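Long-range contact in MgGH51 (Meripilus giganteus, PDB 6ZPV), which hydrolyses terminal alpha-L-arabinofuranosyl residues, probably in arabinose-bearing plant cell-wall polysaccharides, as a family GH51 glycosidase: residues Pro222-Pro228 with Gly282-Ala288. Numbering follows the deposited sequence.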
loop_
_atom_site.group_PDB
_atom_site.type_symbol
_atom_site.label_atom_id
_atom_site.label_comp_id
_atom_site.label_asym_id
_atom_site.label_seq_id
_atom_site.Cartn_x
_atom_site.Cartn_y
_atom_site.Cartn_z
ATOM N N PRO A 222 -9.347 -4.031 7.523
ATOM C CA PRO A 222 -8.723 -5.141 6.796
ATOM C C PRO A 222 -8.204 -6.212 7.744
ATOM O O PRO A 222 -7.721 -5.911 8.842
ATOM C CB PRO A 222 -7.571 -4.499 6.068
ATOM C CG PRO A 222 -7.183 -3.352 6.972
ATOM C CD PRO A 222 -8.502 -2.826 7.542
ATOM N N SER A 223 -8.148 -7.430 7.243
ATOM C CA SER A 223 -7.634 -8.573 8.015
ATOM C C SER A 223 -6.235 -8.993 7.554
ATOM O O SER A 223 -5.537 -9.681 8.316
ATOM C CB SER A 223 -8.525 -9.787 7.908
ATOM O OG SER A 223 -8.594 -10.251 6.569
ATOM N N PHE A 224 -5.832 -8.634 6.351
ATOM C CA PHE A 224 -4.530 -9.047 5.822
ATOM C C PHE A 224 -3.984 -7.937 4.953
ATOM O O PHE A 224 -4.672 -7.015 4.521
ATOM C CB PHE A 224 -4.619 -10.336 5.002
ATOM C CG PHE A 224 -5.364 -10.222 3.702
ATOM C CD1 PHE A 224 -4.764 -9.678 2.557
ATOM C CD2 PHE A 224 -6.700 -10.585 3.614
ATOM C CE1 PHE A 224 -5.445 -9.486 1.391
ATOM C CE2 PHE A 224 -7.389 -10.420 2.424
ATOM C CZ PHE A 224 -6.777 -9.870 1.322
ATOM N N PHE A 225 -2.697 -8.058 4.681
ATOM C CA PHE A 225 -1.934 -7.112 3.847
ATOM C C PHE A 225 -1.016 -7.931 2.935
ATOM O O PHE A 225 -0.051 -8.567 3.413
ATOM C CB PHE A 225 -1.147 -6.158 4.756
ATOM C CG PHE A 225 -0.542 -4.947 4.111
ATOM C CD1 PHE A 225 0.681 -4.994 3.450
ATOM C CD2 PHE A 225 -1.126 -3.713 4.213
ATOM C CE1 PHE A 225 1.306 -3.839 3.001
ATOM C CE2 PHE A 225 -0.513 -2.558 3.779
ATOM C CZ PHE A 225 0.731 -2.622 3.169
ATOM N N ARG A 226 -1.310 -7.955 1.647
ATOM C CA ARG A 226 -0.498 -8.659 0.618
ATOM C C ARG A 226 0.624 -7.718 0.182
ATOM O O ARG A 226 0.364 -6.530 -0.145
ATOM C CB ARG A 226 -1.379 -9.045 -0.576
ATOM C CG ARG A 226 -0.657 -9.828 -1.632
ATOM C CD ARG A 226 -1.366 -9.781 -2.981
ATOM N NE ARG A 226 -0.648 -10.503 -4.031
ATOM C CZ ARG A 226 -0.646 -10.154 -5.320
ATOM N NH1 ARG A 226 -1.447 -9.169 -5.753
ATOM N NH2 ARG A 226 0.175 -10.772 -6.154
ATOM N N PHE A 227 1.877 -8.171 0.174
ATOM C CA PHE A 227 3.021 -7.281 -0.099
ATOM C C PHE A 227 4.223 -8.143 -0.385
ATOM O O PHE A 227 4.235 -9.333 0.010
ATOM C CB PHE A 227 3.281 -6.374 1.109
ATOM C CG PHE A 227 4.072 -7.021 2.224
ATOM C CD1 PHE A 227 3.542 -8.045 2.956
ATOM C CD2 PHE A 227 5.401 -6.664 2.410
ATOM C CE1 PHE A 227 4.312 -8.712 3.882
ATOM C CE2 PHE A 227 6.159 -7.325 3.340
ATOM C CZ PHE A 227 5.630 -8.371 4.067
ATOM N N PRO A 228 5.326 -7.630 -0.969
ATOM C CA PRO A 228 5.513 -6.260 -1.470
ATOM C C PRO A 228 5.116 -6.083 -2.929
ATOM O O PRO A 228 5.354 -5.007 -3.513
ATOM C CB PRO A 228 7.001 -6.030 -1.270
ATOM C CG PRO A 228 7.588 -7.392 -1.568
ATOM C CD PRO A 228 6.608 -8.347 -0.920
ATOM N N GLY A 282 -3.397 -5.085 13.656
ATOM C CA GLY A 282 -4.021 -6.425 13.706
ATOM C C GLY A 282 -4.160 -7.121 12.379
ATOM O O GLY A 282 -4.834 -8.134 12.338
ATOM N N MET A 283 -3.522 -6.628 11.325
ATOM C CA MET A 283 -3.501 -7.354 10.053
ATOM C C MET A 283 -2.478 -8.490 10.099
ATOM O O MET A 283 -1.491 -8.369 10.819
ATOM C CB MET A 283 -3.115 -6.431 8.889
ATOM C CG MET A 283 -4.165 -5.385 8.566
ATOM S SD MET A 283 -3.807 -4.428 7.081
ATOM C CE MET A 283 -3.647 -2.793 7.779
ATOM N N GLU A 284 -2.699 -9.519 9.309
ATOM C CA GLU A 284 -1.675 -10.526 9.083
ATOM C C GLU A 284 -1.165 -10.433 7.651
ATOM O O GLU A 284 -1.875 -10.010 6.720
ATOM C CB GLU A 284 -2.167 -11.931 9.357
ATOM C CG GLU A 284 -3.205 -12.478 8.393
ATOM C CD GLU A 284 -3.640 -13.876 8.810
ATOM O OE1 GLU A 284 -4.784 -14.017 9.306
ATOM O OE2 GLU A 284 -2.820 -14.804 8.677
ATOM N N PRO A 285 0.112 -10.798 7.413
ATOM C CA PRO A 285 0.660 -10.716 6.064
ATOM C C PRO A 285 0.208 -11.842 5.161
ATOM O O PRO A 285 0.088 -12.980 5.556
ATOM C CB PRO A 285 2.187 -10.815 6.299
ATOM C CG PRO A 285 2.287 -11.579 7.587
ATOM C CD PRO A 285 1.126 -11.136 8.434
ATOM N N ILE A 286 0.119 -11.479 3.858
ATOM C CA ILE A 286 0.250 -12.454 2.760
ATOM C C ILE A 286 1.522 -12.026 2.052
ATOM O O ILE A 286 1.502 -11.052 1.294
ATOM C CB ILE A 286 -0.989 -12.535 1.887
ATOM C CG1 ILE A 286 -2.216 -12.966 2.682
ATOM C CG2 ILE A 286 -0.698 -13.481 0.717
ATOM C CD1 ILE A 286 -3.516 -13.051 1.925
ATOM N N MET A 287 2.644 -12.662 2.386
ATOM C CA MET A 287 3.954 -12.178 1.962
ATOM C C MET A 287 4.419 -12.903 0.708
ATOM O O MET A 287 4.468 -14.133 0.675
ATOM C CB MET A 287 4.966 -12.369 3.076
ATOM C CG MET A 287 6.330 -11.803 2.727
ATOM S SD MET A 287 7.560 -11.886 4.040
ATOM C CE MET A 287 7.868 -13.641 4.051
ATOM N N ALA A 288 4.779 -12.143 -0.312
ATOM C CA ALA A 288 5.322 -12.707 -1.544
ATOM C C ALA A 288 6.852 -12.881 -1.421
ATOM O O ALA A 288 7.547 -12.116 -0.752
ATOM C CB ALA A 288 4.993 -11.860 -2.741
HETATM O O HOH W 1 -6.101 -10.377 11.034
HETATM O O HOH W 2 -5.968 -11.736 10.204
#
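Ser223 O accepts the N-H of Glu284, with Glu284 N 3.0 Å away, in a nearly straight bond (168°), and also accepts from water. The two modelled water sites lie too close together to be filled at once: from one, water also reaches Gly282 O, from the other Glu284 OE1. Onward from here the strands run parallel, with Glu284 O accepting from Phe225 N, Phe225 O from Ile286 N, Ile286 O from Phe227 N, and Phe227 O from Ala288 N.

Side chains alternate between two faces. On one, Ile286 sets its CD1 over a face of the Phe224 ring, 4.0 Å from the centroid, a CH-pi contact. On the other, Phe227 has CG between its backbone N and carbonyl carbon (chi1 81°), which brings the ring back against the second strand. There its CE1 meets Pro285 CB at 3.8 Å near the ring plane, while its CZ lies equally close to Met287 CG. Phe278 meets the same ring edge-to-face. Cutting Phe227 back to an alanine is likely to leave Pro285 CB and Met287 CG facing a gap and Phe278 without this edge-to-face neighbour. Met283 SD comes to the edge of the Phe225 ring, 5.2 Å from its centroid, a Met-aromatic contact, and also packs on Pro222 CG at 3.5 Å.

These are neighbouring strands of the parallel (beta/alpha)8 barrel, joined by a beta-alpha-beta crossover. Helix 271-281 packs on the face of Phe225 and Phe227 through Tyr274 and Phe278, and helix 306-320 covers Met287. On the opposite face Arg226 makes salt bridges to Glu347 and Glu429 on other barrel strands, and Glu284 pairs with Arg344; strand 20-21 flanks 224-227, and strand 345-348 flanks 284-289.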